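Local coordinates for protein geranylgeranyl pyrophosphate synthase (Corynebacterium glutamicum, PDB 3LK5) that probably catalyses magnesium-dependent condensation of allylic and isopentenyl diphosphates, as a member of the FPP/GGPP synthase family of isoprenoid biosynthesis, at residues V211-T216 / Y245-G250; T283-L288 / E322-T327; A306-V311 / A318-H323. One frame throughout, in Å; residues are numbered along the deposited sequence.

Contact 1: residues V211-T216 / Y245-G250; sequences VNRFKT and YGHDIG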
ATOM      1  N   VAL A 211      10.271  -2.979 -18.443  1.00 29.38           N
ATOM      2  CA  VAL A 211       8.977  -2.592 -17.926  1.00 29.68           C
ATOM      3  C   VAL A 211       7.942  -3.698 -18.239  1.00 30.76           C
ATOM      4  O   VAL A 211       7.169  -4.120 -17.364  1.00 29.41           O
ATOM      5  CB  VAL A 211       8.512  -1.265 -18.511  1.00 29.37           C
ATOM      6  CG1 VAL A 211       7.075  -0.998 -18.104  1.00 27.77           C
ATOM      7  CG2 VAL A 211       9.437  -0.105 -18.069  1.00 28.32           C
ATOM      8  N   ASN A 212       7.929  -4.167 -19.493  1.00 29.24           N
ATOM      9  CA  ASN A 212       6.973  -5.217 -19.862  1.00 29.63           C
ATOM     10  C   ASN A 212       7.151  -6.516 -19.029  1.00 29.04           C
ATOM     11  O   ASN A 212       6.153  -7.115 -18.606  1.00 29.96           O
ATOM     12  CB  ASN A 212       7.055  -5.539 -21.365  1.00 31.17           C
ATOM     13  CG  ASN A 212       6.557  -4.409 -22.251  1.00 33.29           C
ATOM     14  OD1 ASN A 212       6.815  -4.391 -23.501  1.00 33.84           O
ATOM     15  ND2 ASN A 212       5.833  -3.476 -21.666  1.00 31.32           N
ATOM     16  N   ARG A 213       8.399  -6.919 -18.795  1.00 28.41           N
ATOM     17  CA  ARG A 213       8.732  -8.140 -18.048  1.00 30.07           C
ATOM     18  C   ARG A 213       8.176  -8.102 -16.604  1.00 28.92           C
ATOM     19  O   ARG A 213       7.669  -9.128 -16.094  1.00 28.00           O
ATOM     20  CB  ARG A 213      10.246  -8.277 -17.992  1.00 33.07           C
ATOM     21  CG  ARG A 213      10.767  -9.426 -17.197  1.00 43.12           C
ATOM     22  CD  ARG A 213      12.306  -9.474 -17.257  1.00 38.71           C
ATOM     23  NE  ARG A 213      12.783 -10.436 -16.257  1.00 45.88           N
ATOM     24  CZ  ARG A 213      14.019 -10.496 -15.754  1.00 40.87           C
ATOM     25  NH1 ARG A 213      14.968  -9.634 -16.126  1.00 46.08           N
ATOM     26  NH2 ARG A 213      14.293 -11.421 -14.840  1.00 46.60           N
ATOM     27  N   PHE A 214       8.292  -6.914 -15.983  1.00 27.38           N
ATOM     28  CA  PHE A 214       8.023  -6.758 -14.526  1.00 27.02           C
ATOM     29  C   PHE A 214       6.665  -6.139 -14.252  1.00 28.31           C
ATOM     30  O   PHE A 214       5.890  -6.701 -13.482  1.00 29.12           O
ATOM     31  CB  PHE A 214       9.159  -5.959 -13.848  1.00 26.60           C
ATOM     32  CG  PHE A 214      10.446  -6.723 -13.779  1.00 29.45           C
ATOM     33  CD1 PHE A 214      10.555  -7.850 -12.943  1.00 27.54           C
ATOM     34  CD2 PHE A 214      11.525  -6.377 -14.597  1.00 26.69           C
ATOM     35  CE1 PHE A 214      11.765  -8.598 -12.882  1.00 30.79           C
ATOM     36  CE2 PHE A 214      12.713  -7.079 -14.543  1.00 30.45           C
ATOM     37  CZ  PHE A 214      12.840  -8.204 -13.704  1.00 28.09           C
ATOM     38  N   LYS A 215       6.344  -5.016 -14.914  1.00 27.91           N
ATOM     39  CA  LYS A 215       5.071  -4.364 -14.675  1.00 28.37           C
ATOM     40  C   LYS A 215       3.894  -5.171 -15.246  1.00 28.07           C
ATOM     41  O   LYS A 215       2.810  -5.162 -14.680  1.00 28.70           O
ATOM     42  CB  LYS A 215       5.073  -2.942 -15.247  1.00 31.93           C
ATOM     43  CG  LYS A 215       3.770  -2.165 -15.040  1.00 46.67           C
ATOM     44  CD  LYS A 215       3.814  -0.760 -15.683  1.00 37.16           C
ATOM     45  CE  LYS A 215       2.430  -0.416 -16.229  1.00 47.26           C
ATOM     46  NZ  LYS A 215       2.242   1.034 -16.533  1.00 41.43           N
ATOM     47  N   THR A 216       4.125  -5.908 -16.322  1.00 26.32           N
ATOM     48  CA  THR A 216       3.022  -6.675 -16.917  1.00 26.61           C
ATOM     49  C   THR A 216       3.190  -8.158 -16.806  1.00 27.40           C
ATOM     50  O   THR A 216       2.301  -8.809 -16.281  1.00 27.92           O
ATOM     51  CB  THR A 216       2.777  -6.311 -18.400  1.00 26.51           C
ATOM     52  OG1 THR A 216       2.490  -4.908 -18.468  1.00 30.25           O
ATOM     53  CG2 THR A 216       1.541  -7.098 -18.948  1.00 28.00           C
ATOM     54  N   TYR A 245       5.749 -19.898 -19.470  1.00 26.37           N
ATOM     55  CA  TYR A 245       4.516 -19.487 -20.139  1.00 26.10           C
ATOM     56  C   TYR A 245       4.112 -18.069 -19.764  1.00 25.11           C
ATOM     57  O   TYR A 245       3.819 -17.229 -20.637  1.00 24.68           O
ATOM     58  CB  TYR A 245       3.386 -20.486 -19.815  1.00 25.49           C
ATOM     59  CG  TYR A 245       1.971 -20.050 -20.171  1.00 26.41           C
ATOM     60  CD1 TYR A 245       1.336 -20.518 -21.348  1.00 24.27           C
ATOM     61  CD2 TYR A 245       1.253 -19.176 -19.310  1.00 24.05           C
ATOM     62  CE1 TYR A 245       0.000 -20.143 -21.631  1.00 25.75           C
ATOM     63  CE2 TYR A 245      -0.037 -18.770 -19.587  1.00 25.94           C
ATOM     64  CZ  TYR A 245      -0.672 -19.262 -20.741  1.00 25.53           C
ATOM     65  OH  TYR A 245      -1.966 -18.844 -20.954  1.00 25.48           O
ATOM     66  N   GLY A 246       4.115 -17.763 -18.479  1.00 25.14           N
ATOM     67  CA  GLY A 246       3.644 -16.449 -18.041  1.00 24.72           C
ATOM     68  C   GLY A 246       4.571 -15.344 -18.549  1.00 25.15           C
ATOM     69  O   GLY A 246       4.116 -14.229 -18.842  1.00 25.69           O
ATOM     70  N   HIS A 247       5.872 -15.622 -18.575  1.00 25.17           N
ATOM     71  CA  HIS A 247       6.846 -14.617 -19.026  1.00 28.02           C
ATOM     72  C   HIS A 247       6.571 -14.278 -20.517  1.00 25.95           C
ATOM     73  O   HIS A 247       6.381 -13.097 -20.866  1.00 25.52           O
ATOM     74  CB  HIS A 247       8.283 -15.142 -18.862  1.00 32.26           C
ATOM     75  CG  HIS A 247       9.332 -14.331 -19.572  1.00 36.09           C
ATOM     76  ND1 HIS A 247       9.680 -14.537 -20.897  1.00 35.81           N
ATOM     77  CD2 HIS A 247      10.156 -13.352 -19.118  1.00 35.68           C
ATOM     78  CE1 HIS A 247      10.642 -13.691 -21.238  1.00 36.55           C
ATOM     79  NE2 HIS A 247      10.950 -12.962 -20.178  1.00 36.76           N
ATOM     80  N   ASP A 248       6.494 -15.319 -21.342  1.00 25.05           N
ATOM     81  CA  ASP A 248       6.281 -15.147 -22.800  1.00 26.19           C
ATOM     82  C   ASP A 248       4.904 -14.584 -23.150  1.00 25.27           C
ATOM     83  O   ASP A 248       4.792 -13.586 -23.862  1.00 24.38           O
ATOM     84  CB  ASP A 248       6.504 -16.456 -23.533  1.00 27.55           C
ATOM     85  CG  ASP A 248       7.945 -16.904 -23.509  1.00 33.70           C
ATOM     86  OD1 ASP A 248       8.832 -16.176 -23.003  1.00 31.42           O
ATOM     87  OD2 ASP A 248       8.203 -18.003 -23.999  1.00 30.31           O
ATOM     88  N   ILE A 249       3.849 -15.199 -22.620  1.00 24.72           N
ATOM     89  CA  ILE A 249       2.512 -14.702 -22.879  1.00 23.90           C
ATOM     90  C   ILE A 249       2.285 -13.302 -22.253  1.00 23.36           C
ATOM     91  O   ILE A 249       1.593 -12.466 -22.832  1.00 23.24           O
ATOM     92  CB  ILE A 249       1.420 -15.749 -22.428  1.00 23.56           C
ATOM     93  CG1 ILE A 249       1.669 -17.126 -23.094  1.00 23.28           C
ATOM     94  CG2 ILE A 249      -0.011 -15.207 -22.730  1.00 24.84           C
ATOM     95  CD1 ILE A 249       1.889 -17.062 -24.703  1.00 24.24           C
ATOM     96  N   GLY A 250       2.854 -13.049 -21.070  1.00 23.72           N
ATOM     97  CA  GLY A 250       2.657 -11.738 -20.427  1.00 24.10           C
ATOM     98  C   GLY A 250       3.275 -10.597 -21.233  1.00 24.91           C
ATOM     99  O   GLY A 250       2.681  -9.490 -21.332  1.00 25.48           O
TER
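The imidazole of His247 meets the aliphatic stem of exposed Arg213 obliquely, with Arg213 CG 4.4 Å from His247 CD2. At the ring edge lies the carboxylate of Asp248: His247 ND1 donates to Asp248 OD1 over 2.8 Å, and the acceptor sits only 1° from the imidazole plane, although the bond reaches the anti side of the carboxylate. This bond probably restrains the ring's rotation, and Ser343 in turn holds Asp248 OD2. On the other side of Arg213, the Phe214 ring carries Arg213 CG over its centre, 4.0 Å above the plane, while Phe214 CZ lies over one face of the guanidinium.

Further along, where Thr216 and Gly250 bring their CA atoms to 6.2 Å, a threonine methyl packs on backbone. Thr216 CG2, anti to the backbone N, touches Gly250 O at 3.6 Å, and OG1 (chi1 -58°) bonds to Gln254. Gly250, without a side chain, presents its backbone here.

This partly buried contact joins helices 205-231 and 236-263 of the all-helical prenyl synthase fold; the Thr216 side chain is about 8 Å from that of the magnesium ligand Asp194, which also holds Lys215 NZ. A positive charge on His247 may be stabilised by Asp248 and disfavoured by Arg213 NE, 5.0 Å from His247 NE2, an effect that Asp42 of the second subunit, on which Arg213 and Phe214 pack, may offset.

Contact 2: residues T283-L288 / E322-T327; sequences TVLLAL and EHIRAT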
ATOM      1  N   THR A 283       6.402   2.893 -25.108  1.00 31.56           N
ATOM      2  CA  THR A 283       6.237   1.516 -25.514  1.00 30.39           C
ATOM      3  C   THR A 283       7.408   0.990 -26.344  1.00 29.27           C
ATOM      4  O   THR A 283       8.249   1.766 -26.882  1.00 28.36           O
ATOM      5  CB  THR A 283       4.915   1.382 -26.309  1.00 29.87           C
ATOM      6  OG1 THR A 283       4.951   2.258 -27.452  1.00 26.87           O
ATOM      7  CG2 THR A 283       3.716   1.786 -25.439  1.00 26.83           C
ATOM      8  N   VAL A 284       7.462  -0.328 -26.482  1.00 27.67           N
ATOM      9  CA  VAL A 284       8.357  -0.942 -27.451  1.00 28.15           C
ATOM     10  C   VAL A 284       8.009  -0.473 -28.884  1.00 28.28           C
ATOM     11  O   VAL A 284       8.922  -0.198 -29.674  1.00 28.21           O
ATOM     12  CB  VAL A 284       8.303  -2.485 -27.365  1.00 28.32           C
ATOM     13  CG1 VAL A 284       8.951  -3.137 -28.596  1.00 30.32           C
ATOM     14  CG2 VAL A 284       9.006  -2.958 -26.044  1.00 29.13           C
ATOM     15  N   LEU A 285       6.712  -0.385 -29.195  1.00 27.23           N
ATOM     16  CA  LEU A 285       6.247   0.163 -30.492  1.00 26.38           C
ATOM     17  C   LEU A 285       6.871   1.552 -30.760  1.00 27.61           C
ATOM     18  O   LEU A 285       7.473   1.800 -31.838  1.00 25.82           O
ATOM     19  CB  LEU A 285       4.715   0.293 -30.511  1.00 25.45           C
ATOM     20  CG  LEU A 285       4.035   0.937 -31.737  1.00 27.77           C
ATOM     21  CD1 LEU A 285       4.296   0.136 -33.014  1.00 24.99           C
ATOM     22  CD2 LEU A 285       2.548   1.213 -31.562  1.00 25.94           C
ATOM     23  N   LEU A 286       6.711   2.464 -29.797  1.00 27.73           N
ATOM     24  CA  LEU A 286       7.259   3.817 -29.955  1.00 28.81           C
ATOM     25  C   LEU A 286       8.783   3.837 -30.075  1.00 28.21           C
ATOM     26  O   LEU A 286       9.324   4.570 -30.916  1.00 27.88           O
ATOM     27  CB  LEU A 286       6.762   4.765 -28.838  1.00 29.22           C
ATOM     28  CG  LEU A 286       7.275   6.212 -28.897  1.00 33.13           C
ATOM     29  CD1 LEU A 286       6.881   6.954 -30.222  1.00 29.56           C
ATOM     30  CD2 LEU A 286       6.839   7.002 -27.637  1.00 30.25           C
ATOM     31  N   ALA A 287       9.483   3.039 -29.271  1.00 27.96           N
ATOM     32  CA  ALA A 287      10.944   3.019 -29.331  1.00 28.12           C
ATOM     33  C   ALA A 287      11.447   2.532 -30.695  1.00 28.48           C
ATOM     34  O   ALA A 287      12.354   3.139 -31.296  1.00 28.33           O
ATOM     35  CB  ALA A 287      11.529   2.171 -28.198  1.00 28.15           C
ATOM     36  N   LEU A 288      10.857   1.444 -31.179  1.00 27.85           N
ATOM     37  CA  LEU A 288      11.163   0.919 -32.491  1.00 28.12           C
ATOM     38  C   LEU A 288      10.748   1.896 -33.611  1.00 27.90           C
ATOM     39  O   LEU A 288      11.488   2.030 -34.602  1.00 27.85           O
ATOM     40  CB  LEU A 288      10.525  -0.457 -32.701  1.00 29.31           C
ATOM     41  CG  LEU A 288      11.025  -1.656 -31.856  1.00 30.25           C
ATOM     42  CD1 LEU A 288      10.056  -2.850 -32.024  1.00 28.99           C
ATOM     43  CD2 LEU A 288      12.448  -2.063 -32.247  1.00 30.36           C
ATOM     44  N   GLU A 322      -0.054   7.600 -38.076  1.00 26.54           N
ATOM     45  CA  GLU A 322       0.320   7.222 -39.458  1.00 27.08           C
ATOM     46  C   GLU A 322       1.843   7.294 -39.668  1.00 26.35           C
ATOM     47  O   GLU A 322       2.400   6.458 -40.381  1.00 25.93           O
ATOM     48  CB  GLU A 322      -0.462   8.016 -40.531  1.00 27.63           C
ATOM     49  CG  GLU A 322      -1.981   7.688 -40.623  1.00 33.39           C
ATOM     50  CD  GLU A 322      -2.288   6.157 -40.650  1.00 28.74           C
ATOM     51  OE1 GLU A 322      -1.506   5.379 -41.222  1.00 33.85           O
ATOM     52  OE2 GLU A 322      -3.325   5.729 -40.094  1.00 34.31           O
ATOM     53  N   HIS A 323       2.512   8.274 -39.048  1.00 26.54           N
ATOM     54  CA  HIS A 323       3.983   8.337 -39.117  1.00 26.16           C
ATOM     55  C   HIS A 323       4.568   7.063 -38.484  1.00 25.17           C
ATOM     56  O   HIS A 323       5.472   6.453 -39.056  1.00 24.42           O
ATOM     57  CB  HIS A 323       4.575   9.581 -38.439  1.00 26.71           C
ATOM     58  CG  HIS A 323       4.417  10.862 -39.215  1.00 25.73           C
ATOM     59  ND1 HIS A 323       4.826  11.009 -40.523  1.00 26.86           N
ATOM     60  CD2 HIS A 323       3.964  12.081 -38.829  1.00 27.01           C
ATOM     61  CE1 HIS A 323       4.581  12.245 -40.933  1.00 27.07           C
ATOM     62  NE2 HIS A 323       4.087  12.927 -39.913  1.00 27.34           N
ATOM     63  N   ILE A 324       4.036   6.653 -37.327  1.00 23.96           N
ATOM     64  CA  ILE A 324       4.464   5.418 -36.689  1.00 24.69           C
ATOM     65  C   ILE A 324       4.260   4.198 -37.595  1.00 25.04           C
ATOM     66  O   ILE A 324       5.185   3.412 -37.796  1.00 26.12           O
ATOM     67  CB  ILE A 324       3.763   5.222 -35.296  1.00 25.85           C
ATOM     68  CG1 ILE A 324       4.306   6.248 -34.305  1.00 26.62           C
ATOM     69  CG2 ILE A 324       3.978   3.781 -34.741  1.00 25.50           C
ATOM     70  CD1 ILE A 324       3.474   6.356 -32.994  1.00 26.92           C
ATOM     71  N   ARG A 325       3.061   4.050 -38.158  1.00 25.21           N
ATOM     72  CA  ARG A 325       2.790   2.948 -39.077  1.00 25.46           C
ATOM     73  C   ARG A 325       3.776   2.902 -40.259  1.00 26.00           C
ATOM     74  O   ARG A 325       4.251   1.810 -40.638  1.00 26.43           O
ATOM     75  CB  ARG A 325       1.368   3.031 -39.652  1.00 25.34           C
ATOM     76  CG  ARG A 325       0.942   1.706 -40.339  1.00 22.93           C
ATOM     77  CD  ARG A 325      -0.255   1.895 -41.307  1.00 24.99           C
ATOM     78  NE  ARG A 325      -1.360   2.659 -40.699  1.00 22.84           N
ATOM     79  CZ  ARG A 325      -2.254   2.150 -39.847  1.00 25.78           C
ATOM     80  NH1 ARG A 325      -2.209   0.853 -39.500  1.00 22.56           N
ATOM     81  NH2 ARG A 325      -3.198   2.936 -39.347  1.00 22.83           N
ATOM     82  N   ALA A 326       4.076   4.071 -40.833  1.00 24.93           N
ATOM     83  CA  ALA A 326       4.938   4.114 -42.038  1.00 25.13           C
ATOM     84  C   ALA A 326       6.359   3.623 -41.754  1.00 26.04           C
ATOM     85  O   ALA A 326       7.084   3.275 -42.687  1.00 25.82           O
ATOM     86  CB  ALA A 326       4.961   5.536 -42.659  1.00 24.78           C
ATOM     87  N   THR A 327       6.756   3.579 -40.474  1.00 26.15           N
ATOM     88  CA  THR A 327       8.104   3.130 -40.103  1.00 26.36           C
ATOM     89  C   THR A 327       8.292   1.610 -40.262  1.00 27.25           C
ATOM     90  O   THR A 327       9.424   1.125 -40.360  1.00 27.94           O
ATOM     91  CB  THR A 327       8.486   3.490 -38.652  1.00 27.47           C
ATOM     92  OG1 THR A 327       7.646   2.753 -37.763  1.00 25.76           O
ATOM     93  CG2 THR A 327       8.372   5.011 -38.344  1.00 24.24           C
TER
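Leu285 and Leu286, in the first turn of helix 284-296, meet Ile324 of helix 314-326, an apolar helix-to-helix contact in the all-helical prenyl synthase fold. The closest CA atoms are those of Leu286 and Ile324, 7.5 Å apart, and the 146 Å² buried between the segments comes largely from these three side chains.

Walking from the start, Thr283 is the N-cap. Its OG1 accepts from Leu286 N at 2.9 Å with an N-H...O angle of 162°, satisfying an amide that has no helical carbonyl to bond. Val284 follows on a different side of the helix, against Asn212 and Leu255.

Leu285 reaches across next. Its CG stands anti to the backbone N (chi1 176°), which extends the branch toward the other helix until CD1 lies 4.0 Å from Ile324 CG2. The two side chains run at about a right angle, and the same Ile324 methyl also faces Leu285 CG. The CB of Leu286 points away from the second helix, yet Leu286 CD1 ends 4.4 Å from Ile324 CD1, a looser touch. Ile324 therefore offers a different methyl to each leucine. Leu288, on the same helix 284-296, packs against Ala329 and Val333 of helix 329-347.

In 322-327, Arg325 is turned from the interface and grips Glu322 side-on, NE to OE1 and NH2 to OE2, both acceptors nearly in the guanidinium plane. Ile324 O accepts from both Thr327 N and Thr327 OG1, the hydroxyl with a C=O...O angle of 153° in the carbonyl plane.

Contact 3: residues A306-V311 / A318-H323; sequences AGVGKV and AVITEH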
ATOM      1  N   ALA A 306       7.953  15.337 -31.228  1.00 39.98           N
ATOM      2  CA  ALA A 306       7.322  16.585 -30.812  1.00 40.99           C
ATOM      3  C   ALA A 306       5.905  16.341 -30.339  1.00 42.28           C
ATOM      4  O   ALA A 306       5.406  17.060 -29.477  1.00 43.48           O
ATOM      5  CB  ALA A 306       7.328  17.601 -31.949  1.00 40.73           C
ATOM      6  N   GLY A 307       5.267  15.316 -30.891  1.00 41.82           N
ATOM      7  CA  GLY A 307       3.847  15.101 -30.687  1.00 42.06           C
ATOM      8  C   GLY A 307       3.446  14.201 -29.524  1.00 42.20           C
ATOM      9  O   GLY A 307       2.423  14.445 -28.902  1.00 42.66           O
ATOM     10  N   VAL A 308       4.225  13.163 -29.235  1.00 42.23           N
ATOM     11  CA  VAL A 308       3.809  12.165 -28.226  1.00 43.02           C
ATOM     12  C   VAL A 308       3.718  12.740 -26.822  1.00 44.25           C
ATOM     13  O   VAL A 308       4.662  13.371 -26.332  1.00 44.39           O
ATOM     14  CB  VAL A 308       4.681  10.885 -28.202  1.00 42.34           C
ATOM     15  CG1 VAL A 308       4.536  10.111 -29.517  1.00 42.93           C
ATOM     16  CG2 VAL A 308       6.154  11.205 -27.872  1.00 43.13           C
ATOM     17  N   GLY A 309       2.562  12.520 -26.196  1.00 45.42           N
ATOM     18  CA  GLY A 309       2.299  12.984 -24.829  1.00 46.76           C
ATOM     19  C   GLY A 309       2.029  14.473 -24.773  1.00 48.39           C
ATOM     20  O   GLY A 309       1.924  15.042 -23.687  1.00 48.79           O
ATOM     21  N   LYS A 310       1.920  15.100 -25.946  1.00 49.31           N
ATOM     22  CA  LYS A 310       1.729  16.552 -26.046  1.00 50.65           C
ATOM     23  C   LYS A 310       0.529  16.939 -26.907  1.00 50.87           C
ATOM     24  O   LYS A 310      -0.103  17.956 -26.659  1.00 51.65           O
ATOM     25  CB  LYS A 310       3.000  17.237 -26.564  1.00 51.63           C
ATOM     26  CG  LYS A 310       4.199  17.096 -25.627  1.00 64.74           C
ATOM     27  CD  LYS A 310       5.466  17.653 -26.250  1.00 53.82           C
ATOM     28  CE  LYS A 310       6.683  16.833 -25.851  1.00 64.92           C
ATOM     29  NZ  LYS A 310       7.823  17.113 -26.768  1.00 54.92           N
ATOM     30  N   VAL A 311       0.215  16.144 -27.922  1.00 50.25           N
ATOM     31  CA  VAL A 311      -0.957  16.414 -28.752  1.00 49.93           C
ATOM     32  C   VAL A 311      -2.248  15.895 -28.109  1.00 49.73           C
ATOM     33  O   VAL A 311      -2.216  15.033 -27.225  1.00 49.49           O
ATOM     34  CB  VAL A 311      -0.809  15.858 -30.191  1.00 50.29           C
ATOM     35  CG1 VAL A 311       0.329  16.557 -30.920  1.00 51.21           C
ATOM     36  CG2 VAL A 311      -0.611  14.350 -30.182  1.00 50.88           C
ATOM     37  N   ALA A 318      -3.854  11.122 -35.037  1.00 30.86           N
ATOM     38  CA  ALA A 318      -3.877  10.266 -36.219  1.00 30.50           C
ATOM     39  C   ALA A 318      -2.625  10.464 -37.091  1.00 30.19           C
ATOM     40  O   ALA A 318      -2.058   9.499 -37.637  1.00 29.42           O
ATOM     41  CB  ALA A 318      -5.156  10.516 -37.048  1.00 30.74           C
ATOM     42  N   VAL A 319      -2.206  11.721 -37.234  1.00 29.68           N
ATOM     43  CA  VAL A 319      -1.034  12.058 -38.048  1.00 28.44           C
ATOM     44  C   VAL A 319       0.228  11.416 -37.444  1.00 26.76           C
ATOM     45  O   VAL A 319       1.029  10.834 -38.171  1.00 26.54           O
ATOM     46  CB  VAL A 319      -0.907  13.616 -38.255  1.00 29.15           C
ATOM     47  CG1 VAL A 319       0.501  14.019 -38.672  1.00 33.07           C
ATOM     48  CG2 VAL A 319      -1.952  14.091 -39.255  1.00 32.71           C
ATOM     49  N   ILE A 320       0.384  11.486 -36.124  1.00 26.35           N
ATOM     50  CA  ILE A 320       1.521  10.836 -35.457  1.00 26.89           C
ATOM     51  C   ILE A 320       1.416   9.309 -35.663  1.00 25.42           C
ATOM     52  O   ILE A 320       2.414   8.614 -35.916  1.00 24.07           O
ATOM     53  CB  ILE A 320       1.521  11.082 -33.928  1.00 27.36           C
ATOM     54  CG1 ILE A 320       1.636  12.586 -33.559  1.00 31.47           C
ATOM     55  CG2 ILE A 320       2.578  10.221 -33.207  1.00 29.01           C
ATOM     56  CD1 ILE A 320       2.754  13.350 -34.206  1.00 30.32           C
ATOM     57  N   THR A 321       0.194   8.810 -35.516  1.00 24.89           N
ATOM     58  CA  THR A 321      -0.059   7.378 -35.647  1.00 25.79           C
ATOM     59  C   THR A 321       0.333   6.859 -37.038  1.00 25.62           C
ATOM     60  O   THR A 321       0.985   5.805 -37.158  1.00 25.44           O
ATOM     61  CB  THR A 321      -1.512   7.069 -35.339  1.00 27.20           C
ATOM     62  OG1 THR A 321      -1.757   7.374 -33.964  1.00 25.91           O
ATOM     63  CG2 THR A 321      -1.772   5.596 -35.561  1.00 26.61           C
ATOM     64  N   GLU A 322      -0.054   7.600 -38.076  1.00 26.54           N
ATOM     65  CA  GLU A 322       0.320   7.222 -39.458  1.00 27.08           C
ATOM     66  C   GLU A 322       1.843   7.294 -39.668  1.00 26.35           C
ATOM     67  O   GLU A 322       2.400   6.458 -40.381  1.00 25.93           O
ATOM     68  CB  GLU A 322      -0.462   8.016 -40.531  1.00 27.63           C
ATOM     69  CG  GLU A 322      -1.981   7.688 -40.623  1.00 33.39           C
ATOM     70  CD  GLU A 322      -2.288   6.157 -40.650  1.00 28.74           C
ATOM     71  OE1 GLU A 322      -1.506   5.379 -41.222  1.00 33.85           O
ATOM     72  OE2 GLU A 322      -3.325   5.729 -40.094  1.00 34.31           O
ATOM     73  N   HIS A 323       2.512   8.274 -39.048  1.00 26.54           N
ATOM     74  CA  HIS A 323       3.983   8.337 -39.117  1.00 26.16           C
ATOM     75  C   HIS A 323       4.568   7.063 -38.484  1.00 25.17           C
ATOM     76  O   HIS A 323       5.472   6.453 -39.056  1.00 24.42           O
ATOM     77  CB  HIS A 323       4.575   9.581 -38.439  1.00 26.71           C
ATOM     78  CG  HIS A 323       4.417  10.862 -39.215  1.00 25.73           C
ATOM     79  ND1 HIS A 323       4.826  11.009 -40.523  1.00 26.86           N
ATOM     80  CD2 HIS A 323       3.964  12.081 -38.829  1.00 27.01           C
ATOM     81  CE1 HIS A 323       4.581  12.245 -40.933  1.00 27.07           C
ATOM     82  NE2 HIS A 323       4.087  12.927 -39.913  1.00 27.34           N
TER
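Gly307 and Ile320 form the closest backbone pair, their CA atoms 6.8 Å apart, where the last turn of helix 298-307 meets the middle of helix 314-326. Val308 is the first residue to leave helical geometry, with phi/psi of -65/128°, and Gly309 then takes a positive phi of 76°. The turn closes on one carbonyl: Gly307 O accepts from Lys310 N at 3.1 Å and from Val311 N at 3.0 Å. These bonds close the turn after the helix, and the CB of Val311 comes out pointing toward the second helix. Residues 318-323 are regular helix, as the bond from Glu322 N to Ala318 O illustrates.

The contact joins two successive helices linked by the short connection 308-313, within the all-helical prenyl synthase fold. Only six residues separate the segments, so the packing is between chain neighbours, and it lies away from the annotated magnesium sites.

Of residues 318-323, Ile320 alone touches 306-311, and it is touched from three places. Its CD1 lies over the backbone at Gly307, 4.1 Å from Gly307 CA; Gly307, with no side chain, leaves the position facing Ile320 CD1 to that methyl, which is consistent with the close approach. CG2 of Ile320, anti to the backbone N, is 4.2 Å from Val308 CG1, and these two side chains cross at about a right angle. The third touch is on the stem, where Val311 CG2 comes within 4.4 Å of Ile320 CG1. Ile277 of helix 275-278 also packs on Ile320, and Val311 rests in addition on Asp316 and Ile317 of the second helix.

Overall arrangement
Contact 1 lies about 9 Å from the centre of the chain, between helices 205-231 and 236-263, and closes before the others open. Its centre is about 21 Å from that of contact 2, which it touches where Asn212 OD1 packs on Val284 CG2 at 3.7 Å, and about 27 Å from that of contact 3, which it does not touch. Contacts 2 and 3, about 23 and 26 Å from the chain's centre, both end on helix 314-326, sharing Glu322 and His323. Their first segments lie on the successive helices 284-296 and 298-307; their centres are about 10 Å apart, and Leu286 CD1 meets Val308 CG1 at 4.0 Å. Contact 1 alone adjoins magnesium-binding Asp194, through Lys215.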